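Local coordinates for protein group II chitinase (Ostrinia furnacalis, PDB 6JAV) that probably hydrolyses chitin as a family 18 endochitinase, this chain being the first catalytic domain of the longer enzyme, at residues M248-Q253 against E326-K331; Y181-L186 against K237-S242. All coordinates share one frame; numbering follows the deposited sequence.

In the fold
Two loops close in series within this family 18 catalytic domain, and neither encloses nor crosses the other. From the N terminus, contact 2 comes first: the start of helix 183-189 meets the turn after helix 227-236, closing a loop of 50 residues that holds strand 192-195 and the glycosylated Asn228. The chain then enters strand 244-257, where contact 1 opens. Its 72 intervening residues include a small antiparallel group, strands 300-302, 312-315 and 318-321, before helix 325-337 returns to that strand. With centres about 25 Å apart and no touch, contact 2 ties helix 183-189 to the end of helix 227-236, and contact 1 ties strand 244-257 to helix 325-337.

Contact 1 (M248-Q253 against E326-K331); sequences MPMYGQ and EIIKKK
No flat group meets another across this contact; the nearest thing to one is the puckered ring of Pro249, which presents its CD corner to Lys331 NZ at 4.2 Å, while its side chain also touches Asp323. Beside the proline, Met248 points at the helix and meets two residues one turn apart. Its SD lies 4.1 Å from CD1 of Ile328, and its CG lies 4.1 Å from CD of Lys331, the two long chains running past each other in opposite directions. CD1 of Ile328 also reaches Met250, whose CE is 4.3 Å away, so one methyl sits against two thioether side chains. The Lys331 chain is extended beyond CG (chi2 -179°), which carries its CD past Met248 CG and its buried ammonium on to a salt bridge with Asp323 and a hydrogen bond to Ala212 O. On the same strand, Tyr251 OH and Gln253 NE2 hydrogen-bond to OD1 of Asp199 in the inhibitor pocket, and helix 363-373 covers Met248 and Ile328 through Ile368. Such a mostly apolar seam between strand 244-257 and helix 325-337, taking in the methylenes of a salt-bridged lysine, is characteristic of the outer helical layer of the family 18 TIM barrel.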
loop_
_atom_site.group_PDB
_atom_site.type_symbol
_atom_site.label_atom_id
_atom_site.label_comp_id
_atom_site.label_asym_id
_atom_site.label_seq_id
_atom_site.Cartn_x
_atom_site.Cartn_y
_atom_site.Cartn_z
ATOM N N MET A 248 3.755 1.186 -4.905
ATOM C CA MET A 248 3.241 1.608 -6.190
ATOM C C MET A 248 1.759 1.244 -6.278
ATOM O O MET A 248 1.366 0.107 -5.925
ATOM C CB MET A 248 4.065 0.973 -7.309
ATOM C CG MET A 248 5.543 1.588 -7.480
ATOM S SD MET A 248 6.517 0.490 -8.486
ATOM C CE MET A 248 6.947 -0.739 -7.274
ATOM N N PRO A 249 0.906 2.181 -6.689
ATOM C CA PRO A 249 -0.551 1.939 -6.728
ATOM C C PRO A 249 -0.986 1.230 -8.006
ATOM O O PRO A 249 -0.604 1.613 -9.120
ATOM C CB PRO A 249 -1.145 3.356 -6.674
ATOM C CG PRO A 249 -0.114 4.200 -7.406
ATOM C CD PRO A 249 1.258 3.565 -7.089
ATOM N N MET A 250 -1.815 0.200 -7.838
ATOM C CA MET A 250 -2.467 -0.491 -8.944
ATOM C C MET A 250 -3.855 0.068 -9.208
ATOM O O MET A 250 -4.756 -0.666 -9.662
ATOM C CB MET A 250 -2.579 -1.994 -8.628
ATOM C CG MET A 250 -1.235 -2.672 -8.212
ATOM S SD MET A 250 -0.047 -2.954 -9.530
ATOM C CE MET A 250 0.958 -1.459 -9.422
ATOM N N TYR A 251 -4.081 1.319 -8.830
ATOM C CA TYR A 251 -5.384 1.958 -8.896
ATOM C C TYR A 251 -5.165 3.452 -9.091
ATOM O O TYR A 251 -4.038 3.964 -9.010
ATOM C CB TYR A 251 -6.178 1.714 -7.587
ATOM C CG TYR A 251 -5.504 2.386 -6.401
ATOM C CD1 TYR A 251 -4.484 1.745 -5.710
ATOM C CD2 TYR A 251 -5.871 3.675 -6.014
ATOM C CE1 TYR A 251 -3.825 2.372 -4.644
ATOM C CE2 TYR A 251 -5.214 4.327 -4.982
ATOM C CZ TYR A 251 -4.197 3.650 -4.303
ATOM O OH TYR A 251 -3.548 4.262 -3.249
ATOM N N GLY A 252 -6.271 4.150 -9.323
ATOM C CA GLY A 252 -6.234 5.588 -9.443
ATOM C C GLY A 252 -7.181 6.266 -8.478
ATOM O O GLY A 252 -8.119 5.667 -7.949
ATOM N N GLN A 253 -6.895 7.550 -8.235
ATOM C CA GLN A 253 -7.802 8.430 -7.515
ATOM C C GLN A 253 -8.658 9.176 -8.526
ATOM O O GLN A 253 -8.137 9.754 -9.496
ATOM C CB GLN A 253 -7.026 9.425 -6.651
ATOM C CG GLN A 253 -6.370 8.774 -5.427
ATOM C CD GLN A 253 -7.338 8.481 -4.285
ATOM O OE1 GLN A 253 -8.457 9.018 -4.218
ATOM N NE2 GLN A 253 -6.905 7.627 -3.352
ATOM N N GLU A 326 4.543 2.711 -18.375
ATOM C CA GLU A 326 5.689 3.590 -18.598
ATOM C C GLU A 326 6.210 4.178 -17.282
ATOM O O GLU A 326 7.418 4.113 -16.990
ATOM C CB GLU A 326 5.314 4.697 -19.584
ATOM C CG GLU A 326 6.510 5.533 -19.994
ATOM C CD GLU A 326 6.127 6.762 -20.797
ATOM O OE1 GLU A 326 6.647 6.914 -21.923
ATOM O OE2 GLU A 326 5.324 7.580 -20.293
ATOM N N ILE A 327 5.322 4.769 -16.474
ATOM C CA ILE A 327 5.805 5.378 -15.233
ATOM C C ILE A 327 6.266 4.317 -14.240
ATOM O O ILE A 327 7.190 4.563 -13.453
ATOM C CB ILE A 327 4.788 6.361 -14.622
ATOM C CG1 ILE A 327 5.467 7.357 -13.664
ATOM C CG2 ILE A 327 3.680 5.609 -13.874
ATOM C CD1 ILE A 327 6.413 8.337 -14.365
ATOM N N ILE A 328 5.659 3.127 -14.268
ATOM C CA ILE A 328 6.107 2.044 -13.398
ATOM C C ILE A 328 7.554 1.687 -13.707
ATOM O O ILE A 328 8.377 1.501 -12.788
ATOM C CB ILE A 328 5.154 0.845 -13.547
ATOM C CG1 ILE A 328 3.790 1.140 -12.897
ATOM C CG2 ILE A 328 5.804 -0.419 -13.009
ATOM C CD1 ILE A 328 3.759 1.234 -11.377
ATOM N N LYS A 329 7.907 1.581 -14.995
ATOM C CA LYS A 329 9.293 1.294 -15.335
ATOM C C LYS A 329 10.222 2.384 -14.817
ATOM O O LYS A 329 11.317 2.090 -14.306
ATOM C CB LYS A 329 9.467 1.112 -16.845
ATOM C CG LYS A 329 8.812 -0.150 -17.381
ATOM C CD LYS A 329 8.477 0.032 -18.851
ATOM C CE LYS A 329 8.421 -1.285 -19.603
ATOM N NZ LYS A 329 8.601 -1.070 -21.077
ATOM N N LYS A 330 9.802 3.649 -14.920
ATOM C CA LYS A 330 10.610 4.743 -14.384
ATOM C C LYS A 330 10.768 4.608 -12.864
ATOM O O LYS A 330 11.869 4.771 -12.314
ATOM C CB LYS A 330 9.956 6.074 -14.749
ATOM C CG LYS A 330 10.694 7.311 -14.296
ATOM C CD LYS A 330 11.684 7.780 -15.338
ATOM C CE LYS A 330 12.384 9.059 -14.901
ATOM N NZ LYS A 330 11.518 10.255 -14.966
ATOM N N LYS A 331 9.668 4.321 -12.171
ATOM C CA LYS A 331 9.722 4.148 -10.728
ATOM C C LYS A 331 10.621 2.983 -10.321
ATOM O O LYS A 331 11.357 3.084 -9.327
ATOM C CB LYS A 331 8.310 3.981 -10.158
ATOM C CG LYS A 331 7.510 5.253 -10.166
ATOM C CD LYS A 331 6.132 5.050 -9.564
ATOM C CE LYS A 331 5.400 6.378 -9.437
ATOM N NZ LYS A 331 4.104 6.245 -8.715
#

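Contact 2 (Y181-L186 against K237-S242); sequences YDVPVL and KGTPAS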
loop_
_atom_site.group_PDB
_atom_site.type_symbol
_atom_site.label_atom_id
_atom_site.label_comp_id
_atom_site.label_asym_id
_atom_site.label_seq_id
_atom_site.Cartn_x
_atom_site.Cartn_y
_atom_site.Cartn_z
ATOM N N TYR A 181 6.687 8.465 13.973
ATOM C CA TYR A 181 7.658 7.394 13.837
ATOM C C TYR A 181 8.986 7.734 14.493
ATOM O O TYR A 181 9.608 8.742 14.142
ATOM C CB TYR A 181 7.909 7.072 12.365
ATOM C CG TYR A 181 6.673 6.608 11.625
ATOM C CD1 TYR A 181 5.958 5.479 12.016
ATOM C CD2 TYR A 181 6.271 7.265 10.488
ATOM C CE1 TYR A 181 4.818 5.061 11.299
ATOM C CE2 TYR A 181 5.155 6.870 9.782
ATOM C CZ TYR A 181 4.435 5.769 10.194
ATOM O OH TYR A 181 3.330 5.418 9.431
ATOM N N ASP A 182 9.454 6.843 15.362
ATOM C CA ASP A 182 10.838 6.880 15.845
ATOM C C ASP A 182 11.620 6.100 14.798
ATOM O O ASP A 182 11.758 4.876 14.880
ATOM C CB ASP A 182 10.934 6.242 17.227
ATOM C CG ASP A 182 12.317 6.370 17.844
ATOM O OD1 ASP A 182 13.320 6.476 17.095
ATOM O OD2 ASP A 182 12.395 6.337 19.093
ATOM N N VAL A 183 12.098 6.819 13.781
ATOM C CA VAL A 183 12.632 6.156 12.587
ATOM C C VAL A 183 13.834 5.278 12.896
ATOM O O VAL A 183 13.891 4.147 12.386
ATOM C CB VAL A 183 12.859 7.183 11.451
ATOM C CG1 VAL A 183 13.516 6.503 10.242
ATOM C CG2 VAL A 183 11.536 7.799 11.015
ATOM N N PRO A 184 14.828 5.711 13.682
ATOM C CA PRO A 184 15.949 4.784 13.959
ATOM C C PRO A 184 15.528 3.477 14.605
ATOM O O PRO A 184 16.074 2.416 14.264
ATOM C CB PRO A 184 16.894 5.618 14.852
ATOM C CG PRO A 184 16.617 7.023 14.413
ATOM C CD PRO A 184 15.097 7.063 14.195
ATOM N N VAL A 185 14.553 3.499 15.520
ATOM C CA VAL A 185 14.136 2.260 16.163
ATOM C C VAL A 185 13.466 1.347 15.155
ATOM O O VAL A 185 13.773 0.143 15.059
ATOM C CB VAL A 185 13.190 2.567 17.334
ATOM C CG1 VAL A 185 12.544 1.269 17.822
ATOM C CG2 VAL A 185 13.954 3.256 18.447
ATOM N N LEU A 186 12.542 1.911 14.373
ATOM C CA LEU A 186 11.850 1.116 13.372
ATOM C C LEU A 186 12.829 0.570 12.347
ATOM O O LEU A 186 12.755 -0.601 11.961
ATOM C CB LEU A 186 10.799 1.962 12.660
ATOM C CG LEU A 186 9.731 2.600 13.547
ATOM C CD1 LEU A 186 8.659 3.188 12.656
ATOM C CD2 LEU A 186 9.155 1.599 14.504
ATOM N N LYS A 237 16.122 10.375 7.800
ATOM C CA LYS A 237 15.715 10.144 9.181
ATOM C C LYS A 237 16.372 8.925 9.812
ATOM O O LYS A 237 16.156 8.680 11.010
ATOM C CB LYS A 237 14.179 10.028 9.266
ATOM C CG LYS A 237 13.452 11.324 8.929
ATOM C CD LYS A 237 13.402 12.249 10.117
ATOM C CE LYS A 237 12.053 12.188 10.768
ATOM N NZ LYS A 237 11.977 13.018 12.026
ATOM N N GLY A 238 17.132 8.134 9.049
ATOM C CA GLY A 238 17.887 7.017 9.598
ATOM C C GLY A 238 17.570 5.651 9.013
ATOM O O GLY A 238 18.033 4.633 9.544
ATOM N N THR A 239 16.804 5.588 7.887
ATOM C CA THR A 239 16.469 4.256 7.384
ATOM C C THR A 239 17.496 3.802 6.348
ATOM O O THR A 239 17.718 4.518 5.363
ATOM C CB THR A 239 15.100 4.282 6.713
ATOM O OG1 THR A 239 14.154 4.849 7.619
ATOM C CG2 THR A 239 14.626 2.876 6.350
ATOM N N PRO A 240 18.085 2.614 6.497
ATOM C CA PRO A 240 18.932 2.060 5.420
ATOM C C PRO A 240 18.135 1.809 4.147
ATOM O O PRO A 240 16.966 1.404 4.195
ATOM C CB PRO A 240 19.454 0.741 6.003
ATOM C CG PRO A 240 19.262 0.850 7.522
ATOM C CD PRO A 240 18.041 1.741 7.692
ATOM N N ALA A 241 18.776 2.033 3.000
ATOM C CA ALA A 241 18.109 1.765 1.724
ATOM C C ALA A 241 17.584 0.334 1.658
ATOM O O ALA A 241 16.485 0.087 1.122
ATOM C CB ALA A 241 19.067 2.031 0.554
ATOM N N SER A 242 18.356 -0.629 2.163
ATOM C CA SER A 242 17.964 -2.028 2.054
ATOM C C SER A 242 16.674 -2.340 2.794
ATOM O O SER A 242 16.042 -3.357 2.480
ATOM C CB SER A 242 19.068 -2.933 2.585
ATOM O OG SER A 242 19.097 -2.909 3.997
HETATM O O HOH W 1 10.199 11.182 13.100
#
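Val183 turns CG1 across from its own backbone N (chi1 176°), which sends this methyl into the bend of residues 237-239. Thr239 meets it with a chi1 of -53° that sets OG1 beside its backbone N, and the resulting approach of Val183 CG1 to Thr239 OG1 is tight, at 3.2 Å. The same methyl rests 3.5 Å from Lys237 O and 3.7 Å from Lys237 CB, so it is held among a hydroxyl, a carbonyl and a methylene, with the valine branch crossing the lysine chain at about a right angle. Pro184 flanks it, its CD lying 3.7 Å from Lys237 O.

The bend is the Schellman motif that ends helix 227-236: Gly238 has positive phi and backs onto Pro184, with its N 4.1 Å from Val183 CG1. The hydroxyl of Thr239 is satisfied by Trp234 O, and Val183 also touches the Trp234 side chain. Beyond CB the Lys237 chain bends twice, at chi2 and chi3, and its ammonium ends near the other segment, where a water bridges the gap, 2.8 Å from Lys237 NZ and 2.7 Å from Tyr181 O. Asp178 forms a salt bridge with the same ammonium.

No direct hydrogen bond joins the two segments. The chemistry therefore implies a fit of shape between one helix start and another helix end, with the Thr239 hydroxyl held by Trp234 O, the Lys237 ammonium by Asp178 and the water, and that water carrying the polar link across.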